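Long-range contacts in exonuclease mut-7 homolog (Aedes aegypti, PDB 7JW2), which probably trims the 3' ends of AGO1-bound microRNAs as a magnesium-dependent 3'-5' exoribonuclease, this chain being its exonuclease (EXO) domain: residues I34-P42 / D99-L107; W76-N85 / A106-Y114. All coordinates share one frame; numbering follows the deposited sequence.

In the fold
Contact 1 lays helix 96-106 against the central strand 33-40; contact 2 seats the loop that follows the same helix on helix 73-84. Their centres are about 11 Å apart, and the two share Ala-106 and Leu-107, where the helix gives way to the loop. Aromatic rings join them. Phe-36 meets Phe-84 edge-to-face, CD2 to CE2 at 3.5 Å, while Phe-103 meets Phe-110 with CE2 atoms 3.8 Å apart. Gln-104 NE2 probably hydrogen-bonds Val-112 O at 3.1 Å. Contact 1 lies nearer the probable catalytic face, since its strand carries Ala-37 (Asp in the reference sequence) and Glu-39 at positions consistent with the first motif of DEDD exonucleases; contact 2 is more peripheral.

Contact 1: I34-P42 / D99-L107; sequences IAFASEWKP and DISMFQKAL. Unlike the reference sequence in segment 34-42: Ala-37 (reference Asp).
Ser-38 and Asp-99, with CA atoms 7.3 Å apart, mark the closest backbone approach of strand 34-40 to helix 99-106, whose N-to-C directions differ by 55°. Ser-38 OG gives its hydrogen to Asp-99 OD2 at 2.7 Å, reaching the oxygen from above the carboxylate plane. Its chi1 of 64° tucks OG between the backbone N and the carbonyl carbon, where it can also accept from Trp-40. The indole N-H is shared: Trp-40 NE1 lies 3.2 Å from Asp-99 OD1 and 3.0 Å from Ser-38 OG, and both bonds are bent and tilted from the ring plane. A water accepts from Ser-38 N and donates to Asp-99 OD2, which thus has two donors, while OD1 has the indole N-H.

Beyond these polar groups the indole lies along the helix. Met-102, extended through its first two torsions, brings SD over one face of the six-membered ring of Trp-40, 3.6 Å from its centroid, a Met-aromatic contact. Ala-106 CB sits at the ring edge, 3.7 Å from Trp-40 CZ3. The Phe-103 ring lies nearly parallel to the six-membered ring of Trp-40, planes at 19°, but slid so far that the rings barely overlap; Phe-103 CE1 approaches Trp-40 CZ2 to 3.5 Å. Phe-36, deeper in, touches Ile-100 CD1 through CZ.

Ala-37 and Glu-39 point from the strand away from this helix; Glu-39 OE1 is hydrogen-bonded to Gln-54 NE2. A helix covers one side of the central strand, with Ala-37, an aspartate in the reference sequence, and Glu-39 on the other, at positions consistent with the D-x-E motif of DEDD exonucleases; the layout is that of their RNase H-like fold.

Contact 2: W76-N85 / A106-Y114; sequences WAALAKNVFN and ALPSFNVMY
Phe-110 lies at the heart of an aromatic cluster with Trp-76 and Phe-84, which fastens the loop after helix 96-106 to helix 73-84 in this RNase H-like domain. Its chi1 of -176° turns the ring away from the backbone N, to lie between Trp-76 and Val-112. The ring edge points at the face of Phe-84, Phe-110 CZ standing 3.5 Å from Phe-84 CE1, an edge-to-face pair with planes at 88°. Trp-76 CZ3 covers one face of Phe-110 and Val-112 CG2 the opposite one; Leu-79 CD2 adds an oblique contact 3.6 Å from Phe-110 CE1.

Trp-76 is itself covered by Leu-107, whose CD1 sits over the six-membered ring in a CH-pi contact, 3.9 Å from the centroid. Further out, Ser-109 packs its CB against that of Trp-76. Away from the loop, the helix faces the second subunit, where Asn-82 OD1 accepts from Lys-18 of that chain.

At the end of the helix Asn-85 takes over, its side-chain amide spanning Val-112 to bond the backbone on both sides. Met-113 N donates almost straight to Asn-85 OD1 at 2.8 Å, and Asn-85 ND2 donates to Asn-111 O at 2.9 Å, that oxygen lying in the amide plane of Asn-85.

Contact 1: I34-P42 / D99-L107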
loop_
_atom_site.group_PDB
_atom_site.type_symbol
_atom_site.label_atom_id
_atom_site.label_comp_id
_atom_site.label_asym_id
_atom_site.label_seq_id
_atom_site.Cartn_x
_atom_site.Cartn_y
_atom_site.Cartn_z
ATOM N N ILE A 34 2.491 16.409 -5.767
ATOM C CA ILE A 34 2.290 15.383 -6.787
ATOM C C ILE A 34 1.622 16.057 -7.975
ATOM O O ILE A 34 0.797 16.958 -7.813
ATOM C CB ILE A 34 1.394 14.218 -6.293
ATOM C CG1 ILE A 34 1.938 13.647 -4.997
ATOM C CG2 ILE A 34 1.260 13.096 -7.351
ATOM C CD1 ILE A 34 3.118 12.839 -5.190
ATOM N N ALA A 35 1.955 15.610 -9.176
ATOM C CA ALA A 35 1.243 16.051 -10.363
ATOM C C ALA A 35 0.452 14.880 -10.924
ATOM O O ALA A 35 0.862 13.729 -10.786
ATOM C CB ALA A 35 2.212 16.602 -11.411
ATOM N N PHE A 36 -0.693 15.166 -11.536
ATOM C CA PHE A 36 -1.471 14.070 -12.113
ATOM C C PHE A 36 -2.024 14.438 -13.478
ATOM O O PHE A 36 -2.252 15.612 -13.807
ATOM C CB PHE A 36 -2.603 13.584 -11.177
ATOM C CG PHE A 36 -3.767 14.525 -11.031
ATOM C CD1 PHE A 36 -4.860 14.469 -11.882
ATOM C CD2 PHE A 36 -3.799 15.413 -9.974
ATOM C CE1 PHE A 36 -5.943 15.334 -11.709
ATOM C CE2 PHE A 36 -4.875 16.269 -9.780
ATOM C CZ PHE A 36 -5.949 16.232 -10.646
ATOM N N ALA A 37 -2.236 13.386 -14.266
ATOM C CA ALA A 37 -2.825 13.431 -15.597
ATOM C C ALA A 37 -3.424 12.059 -15.871
ATOM O O ALA A 37 -3.262 11.124 -15.079
ATOM C CB ALA A 37 -1.786 13.810 -16.657
ATOM N N SER A 38 -4.133 11.941 -16.999
ATOM C CA SER A 38 -4.769 10.673 -17.331
ATOM C C SER A 38 -4.913 10.551 -18.836
ATOM O O SER A 38 -4.896 11.548 -19.566
ATOM C CB SER A 38 -6.128 10.528 -16.638
ATOM O OG SER A 38 -7.053 11.498 -17.078
ATOM N N GLU A 39 -5.042 9.301 -19.284
ATOM C CA GLU A 39 -5.296 8.993 -20.683
ATOM C C GLU A 39 -6.536 8.118 -20.780
ATOM O O GLU A 39 -6.735 7.203 -19.974
ATOM C CB GLU A 39 -4.103 8.280 -21.359
ATOM C CG GLU A 39 -2.734 8.945 -21.180
ATOM C CD GLU A 39 -2.705 10.395 -21.606
ATOM O OE1 GLU A 39 -1.916 11.169 -21.012
ATOM O OE2 GLU A 39 -3.464 10.778 -22.533
ATOM N N TRP A 40 -7.336 8.368 -21.816
ATOM C CA TRP A 40 -8.639 7.744 -21.967
ATOM C C TRP A 40 -8.701 6.950 -23.261
ATOM O O TRP A 40 -8.047 7.297 -24.247
ATOM C CB TRP A 40 -9.731 8.817 -21.944
ATOM C CG TRP A 40 -9.808 9.490 -20.605
ATOM C CD1 TRP A 40 -8.936 10.407 -20.098
ATOM C CD2 TRP A 40 -10.791 9.262 -19.595
ATOM N NE1 TRP A 40 -9.327 10.778 -18.830
ATOM C CE2 TRP A 40 -10.459 10.082 -18.499
ATOM C CE3 TRP A 40 -11.925 8.449 -19.513
ATOM C CZ2 TRP A 40 -11.221 10.117 -17.339
ATOM C CZ3 TRP A 40 -12.677 8.478 -18.362
ATOM C CH2 TRP A 40 -12.321 9.309 -17.287
ATOM N N LYS A 41 -9.479 5.876 -23.234
ATOM C CA LYS A 41 -9.725 5.125 -24.457
ATOM C C LYS A 41 -10.412 6.021 -25.484
ATOM O O LYS A 41 -11.297 6.805 -25.126
ATOM C CB LYS A 41 -10.612 3.923 -24.162
ATOM C CG LYS A 41 -10.063 2.911 -23.187
ATOM C CD LYS A 41 -11.016 1.724 -23.155
ATOM C CE LYS A 41 -10.598 0.670 -22.159
ATOM N NZ LYS A 41 -11.438 -0.557 -22.341
ATOM N N PRO A 42 -10.039 5.940 -26.763
ATOM C CA PRO A 42 -10.830 6.623 -27.794
ATOM C C PRO A 42 -12.283 6.178 -27.713
ATOM O O PRO A 42 -12.580 5.027 -27.402
ATOM C CB PRO A 42 -10.172 6.181 -29.105
ATOM C CG PRO A 42 -8.774 5.828 -28.737
ATOM C CD PRO A 42 -8.825 5.309 -27.312
ATOM N N ASP A 99 -11.146 15.729 -16.141
ATOM C CA ASP A 99 -10.866 14.350 -15.737
ATOM C C ASP A 99 -11.667 13.962 -14.506
ATOM O O ASP A 99 -12.203 12.848 -14.438
ATOM C CB ASP A 99 -9.378 14.151 -15.445
ATOM C CG ASP A 99 -8.526 14.054 -16.702
ATOM O OD1 ASP A 99 -9.083 13.847 -17.805
ATOM O OD2 ASP A 99 -7.279 14.166 -16.569
ATOM N N ILE A 100 -11.748 14.857 -13.517
ATOM C CA ILE A 100 -12.341 14.492 -12.233
ATOM C C ILE A 100 -13.834 14.231 -12.376
ATOM O O ILE A 100 -14.360 13.264 -11.812
ATOM C CB ILE A 100 -12.051 15.571 -11.175
ATOM C CG1 ILE A 100 -10.558 15.575 -10.834
ATOM C CG2 ILE A 100 -12.868 15.304 -9.917
ATOM C CD1 ILE A 100 -10.125 16.737 -9.949
ATOM N N SER A 101 -14.545 15.082 -13.117
ATOM C CA SER A 101 -15.963 14.821 -13.353
ATOM C C SER A 101 -16.161 13.513 -14.104
ATOM O O SER A 101 -17.072 12.734 -13.793
ATOM C CB SER A 101 -16.591 15.982 -14.119
ATOM O OG SER A 101 -16.310 17.203 -13.463
ATOM N N MET A 102 -15.297 13.241 -15.082
ATOM C CA MET A 102 -15.422 12.010 -15.850
ATOM C C MET A 102 -15.080 10.777 -15.015
ATOM O O MET A 102 -15.668 9.713 -15.230
ATOM C CB MET A 102 -14.535 12.087 -17.088
ATOM C CG MET A 102 -14.926 11.122 -18.187
ATOM S SD MET A 102 -14.066 11.478 -19.743
ATOM C CE MET A 102 -14.837 13.029 -20.185
ATOM N N PHE A 103 -14.133 10.892 -14.071
ATOM C CA PHE A 103 -13.857 9.781 -13.158
ATOM C C PHE A 103 -15.107 9.363 -12.395
ATOM O O PHE A 103 -15.280 8.181 -12.077
ATOM C CB PHE A 103 -12.776 10.138 -12.130
ATOM C CG PHE A 103 -11.381 10.277 -12.687
ATOM C CD1 PHE A 103 -10.952 9.530 -13.771
ATOM C CD2 PHE A 103 -10.485 11.147 -12.087
ATOM C CE1 PHE A 103 -9.651 9.679 -14.258
ATOM C CE2 PHE A 103 -9.192 11.295 -12.562
ATOM C CZ PHE A 103 -8.779 10.571 -13.662
ATOM N N GLN A 104 -15.968 10.323 -12.034
ATOM C CA GLN A 104 -17.108 9.965 -11.193
ATOM C C GLN A 104 -18.009 8.959 -11.888
ATOM O O GLN A 104 -18.698 8.177 -11.225
ATOM C CB GLN A 104 -17.904 11.207 -10.783
ATOM C CG GLN A 104 -17.067 12.384 -10.264
ATOM C CD GLN A 104 -16.367 12.141 -8.922
ATOM O OE1 GLN A 104 -16.459 11.064 -8.323
ATOM N NE2 GLN A 104 -15.666 13.165 -8.439
ATOM N N LYS A 105 -17.992 8.937 -13.220
ATOM C CA LYS A 105 -18.804 7.997 -13.971
ATOM C C LYS A 105 -18.007 6.787 -14.434
ATOM O O LYS A 105 -18.536 5.674 -14.435
ATOM C CB LYS A 105 -19.450 8.691 -15.184
ATOM C CG LYS A 105 -19.928 10.167 -15.000
ATOM C CD LYS A 105 -20.404 10.568 -13.585
ATOM C CE LYS A 105 -20.971 11.982 -13.501
ATOM N NZ LYS A 105 -20.716 12.545 -12.130
ATOM N N ALA A 106 -16.732 6.972 -14.784
ATOM C CA ALA A 106 -15.926 5.871 -15.296
ATOM C C ALA A 106 -15.299 5.037 -14.184
ATOM O O ALA A 106 -15.109 3.825 -14.345
ATOM C CB ALA A 106 -14.830 6.418 -16.215
ATOM N N LEU A 107 -14.962 5.665 -13.064
ATOM C CA LEU A 107 -14.274 5.008 -11.954
ATOM C C LEU A 107 -14.894 5.524 -10.670
ATOM O O LEU A 107 -14.275 6.295 -9.929
ATOM C CB LEU A 107 -12.777 5.318 -11.979
ATOM C CG LEU A 107 -11.749 4.597 -12.838
ATOM C CD1 LEU A 107 -10.372 5.103 -12.393
ATOM C CD2 LEU A 107 -11.831 3.093 -12.712
HETATM O O HOH W 1 -5.005 14.548 -18.180
#

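Contact 2: W76-N85 / A106-Y114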
loop_
_atom_site.group_PDB
_atom_site.type_symbol
_atom_site.label_atom_id
_atom_site.label_comp_id
_atom_site.label_asym_id
_atom_site.label_seq_id
_atom_site.Cartn_x
_atom_site.Cartn_y
_atom_site.Cartn_z
ATOM N N TRP A 76 -9.180 2.011 -4.976
ATOM C CA TRP A 76 -9.429 3.386 -5.397
ATOM C C TRP A 76 -9.741 4.279 -4.208
ATOM O O TRP A 76 -9.297 5.428 -4.157
ATOM C CB TRP A 76 -10.562 3.438 -6.426
ATOM C CG TRP A 76 -10.171 2.815 -7.733
ATOM C CD1 TRP A 76 -10.716 1.704 -8.315
ATOM C CD2 TRP A 76 -9.132 3.263 -8.610
ATOM N NE1 TRP A 76 -10.082 1.442 -9.515
ATOM C CE2 TRP A 76 -9.104 2.383 -9.710
ATOM C CE3 TRP A 76 -8.226 4.330 -8.573
ATOM C CZ2 TRP A 76 -8.203 2.538 -10.762
ATOM C CZ3 TRP A 76 -7.335 4.480 -9.620
ATOM C CH2 TRP A 76 -7.329 3.584 -10.697
ATOM N N ALA A 77 -10.481 3.768 -3.223
ATOM C CA ALA A 77 -10.746 4.573 -2.043
ATOM C C ALA A 77 -9.457 4.883 -1.295
ATOM O O ALA A 77 -9.312 5.973 -0.724
ATOM C CB ALA A 77 -11.744 3.843 -1.142
ATOM N N ALA A 78 -8.503 3.954 -1.303
ATOM C CA ALA A 78 -7.240 4.194 -0.614
ATOM C C ALA A 78 -6.421 5.261 -1.328
ATOM O O ALA A 78 -5.766 6.085 -0.679
ATOM C CB ALA A 78 -6.441 2.900 -0.494
ATOM N N LEU A 79 -6.451 5.274 -2.657
ATOM C CA LEU A 79 -5.748 6.314 -3.401
ATOM C C LEU A 79 -6.402 7.673 -3.187
ATOM O O LEU A 79 -5.711 8.687 -2.993
ATOM C CB LEU A 79 -5.720 5.958 -4.890
ATOM C CG LEU A 79 -4.999 6.957 -5.799
ATOM C CD1 LEU A 79 -3.541 7.085 -5.381
ATOM C CD2 LEU A 79 -5.118 6.519 -7.248
ATOM N N ALA A 80 -7.730 7.725 -3.214
ATOM C CA ALA A 80 -8.403 8.993 -2.968
ATOM C C ALA A 80 -8.107 9.508 -1.564
ATOM O O ALA A 80 -7.787 10.689 -1.377
ATOM C CB ALA A 80 -9.908 8.852 -3.199
ATOM N N LYS A 81 -8.148 8.629 -0.567
ATOM C CA LYS A 81 -7.988 9.101 0.803
ATOM C C LYS A 81 -6.558 9.536 1.094
ATOM O O LYS A 81 -6.340 10.525 1.809
ATOM C CB LYS A 81 -8.410 8.008 1.773
ATOM C CG LYS A 81 -7.987 8.280 3.200
ATOM C CD LYS A 81 -8.576 7.244 4.098
ATOM C CE LYS A 81 -8.396 7.606 5.548
ATOM N NZ LYS A 81 -8.628 6.366 6.318
ATOM N N ASN A 82 -5.569 8.801 0.594
ATOM C CA ASN A 82 -4.196 9.007 1.031
ATOM C C ASN A 82 -3.397 9.911 0.106
ATOM O O ASN A 82 -2.250 10.252 0.439
ATOM C CB ASN A 82 -3.498 7.662 1.209
ATOM C CG ASN A 82 -4.029 6.913 2.404
ATOM O OD1 ASN A 82 -3.761 7.291 3.545
ATOM N ND2 ASN A 82 -4.811 5.865 2.161
ATOM N N VAL A 83 -3.988 10.359 -1.007
ATOM C CA VAL A 83 -3.317 11.276 -1.927
ATOM C C VAL A 83 -4.239 12.431 -2.311
ATOM O O VAL A 83 -3.919 13.598 -2.064
ATOM C CB VAL A 83 -2.816 10.536 -3.185
ATOM C CG1 VAL A 83 -2.234 11.517 -4.204
ATOM C CG2 VAL A 83 -1.774 9.481 -2.797
ATOM N N PHE A 84 -5.386 12.137 -2.928
ATOM C CA PHE A 84 -6.124 13.206 -3.595
ATOM C C PHE A 84 -6.947 14.056 -2.638
ATOM O O PHE A 84 -6.963 15.290 -2.767
ATOM C CB PHE A 84 -7.005 12.627 -4.692
ATOM C CG PHE A 84 -6.252 12.329 -5.930
ATOM C CD1 PHE A 84 -5.480 11.182 -6.016
ATOM C CD2 PHE A 84 -6.246 13.228 -6.985
ATOM C CE1 PHE A 84 -4.748 10.906 -7.155
ATOM C CE2 PHE A 84 -5.523 12.963 -8.128
ATOM C CZ PHE A 84 -4.766 11.801 -8.219
ATOM N N ASN A 85 -7.636 13.438 -1.686
ATOM C CA ASN A 85 -8.526 14.173 -0.784
ATOM C C ASN A 85 -7.836 14.580 0.501
ATOM O O ASN A 85 -8.405 14.472 1.593
ATOM C CB ASN A 85 -9.763 13.331 -0.492
ATOM C CG ASN A 85 -10.608 13.104 -1.721
ATOM O OD1 ASN A 85 -10.580 13.899 -2.664
ATOM N ND2 ASN A 85 -11.363 12.015 -1.722
ATOM N N ALA A 106 -16.732 6.972 -14.784
ATOM C CA ALA A 106 -15.926 5.871 -15.296
ATOM C C ALA A 106 -15.299 5.037 -14.184
ATOM O O ALA A 106 -15.109 3.825 -14.345
ATOM C CB ALA A 106 -14.830 6.418 -16.215
ATOM N N LEU A 107 -14.962 5.665 -13.064
ATOM C CA LEU A 107 -14.274 5.008 -11.954
ATOM C C LEU A 107 -14.894 5.524 -10.670
ATOM O O LEU A 107 -14.275 6.295 -9.929
ATOM C CB LEU A 107 -12.777 5.318 -11.979
ATOM C CG LEU A 107 -11.749 4.597 -12.838
ATOM C CD1 LEU A 107 -10.372 5.103 -12.393
ATOM C CD2 LEU A 107 -11.831 3.093 -12.712
ATOM N N PRO A 108 -16.141 5.141 -10.384
ATOM C CA PRO A 108 -16.891 5.851 -9.336
ATOM C C PRO A 108 -16.285 5.747 -7.943
ATOM O O PRO A 108 -16.488 6.666 -7.141
ATOM C CB PRO A 108 -18.279 5.199 -9.403
ATOM C CG PRO A 108 -18.375 4.692 -10.821
ATOM C CD PRO A 108 -16.994 4.197 -11.131
ATOM N N SER A 109 -15.548 4.670 -7.635
ATOM C CA SER A 109 -14.923 4.543 -6.318
ATOM C C SER A 109 -13.735 5.480 -6.133
ATOM O O SER A 109 -13.342 5.735 -4.995
ATOM C CB SER A 109 -14.466 3.104 -6.092
ATOM O OG SER A 109 -15.566 2.221 -6.131
ATOM N N PHE A 110 -13.155 5.992 -7.227
ATOM C CA PHE A 110 -12.055 6.957 -7.167
ATOM C C PHE A 110 -12.692 8.332 -7.045
ATOM O O PHE A 110 -12.763 9.117 -7.996
ATOM C CB PHE A 110 -11.162 6.835 -8.399
ATOM C CG PHE A 110 -9.944 7.722 -8.361
ATOM C CD1 PHE A 110 -9.178 7.830 -7.215
ATOM C CD2 PHE A 110 -9.581 8.474 -9.476
ATOM C CE1 PHE A 110 -8.064 8.660 -7.174
ATOM C CE2 PHE A 110 -8.460 9.299 -9.437
ATOM C CZ PHE A 110 -7.706 9.388 -8.284
ATOM N N ASN A 111 -13.166 8.614 -5.835
ATOM C CA ASN A 111 -14.081 9.719 -5.574
ATOM C C ASN A 111 -13.276 10.931 -5.111
ATOM O O ASN A 111 -13.134 11.194 -3.922
ATOM C CB ASN A 111 -15.115 9.275 -4.540
ATOM C CG ASN A 111 -16.078 10.365 -4.157
ATOM O OD1 ASN A 111 -16.664 11.015 -5.014
ATOM N ND2 ASN A 111 -16.262 10.560 -2.858
ATOM N N VAL A 112 -12.745 11.676 -6.081
ATOM C CA VAL A 112 -11.922 12.851 -5.784
ATOM C C VAL A 112 -12.818 14.058 -5.543
ATOM O O VAL A 112 -13.713 14.350 -6.348
ATOM C CB VAL A 112 -10.929 13.130 -6.924
ATOM C CG1 VAL A 112 -10.138 14.397 -6.616
ATOM C CG2 VAL A 112 -9.991 11.945 -7.133
ATOM N N MET A 113 -12.554 14.777 -4.450
ATOM C CA MET A 113 -13.298 15.980 -4.088
ATOM C C MET A 113 -12.622 17.218 -4.678
ATOM O O MET A 113 -11.496 17.562 -4.303
ATOM C CB MET A 113 -13.416 16.103 -2.567
ATOM C CG MET A 113 -13.807 14.795 -1.858
ATOM S SD MET A 113 -13.665 14.820 -0.047
ATOM C CE MET A 113 -14.444 13.266 0.382
ATOM N N TYR A 114 -13.315 17.895 -5.584
ATOM C CA TYR A 114 -12.805 19.131 -6.180
ATOM C C TYR A 114 -14.002 20.045 -6.416
ATOM O O TYR A 114 -14.725 19.878 -7.401
ATOM C CB TYR A 114 -12.048 18.850 -7.471
ATOM C CG TYR A 114 -11.358 20.056 -8.071
ATOM C CD1 TYR A 114 -10.296 20.680 -7.417
ATOM C CD2 TYR A 114 -11.770 20.570 -9.292
ATOM C CE1 TYR A 114 -9.664 21.791 -7.977
ATOM C CE2 TYR A 114 -11.148 21.669 -9.859
ATOM C CZ TYR A 114 -10.096 22.273 -9.197
ATOM O OH TYR A 114 -9.478 23.370 -9.758
#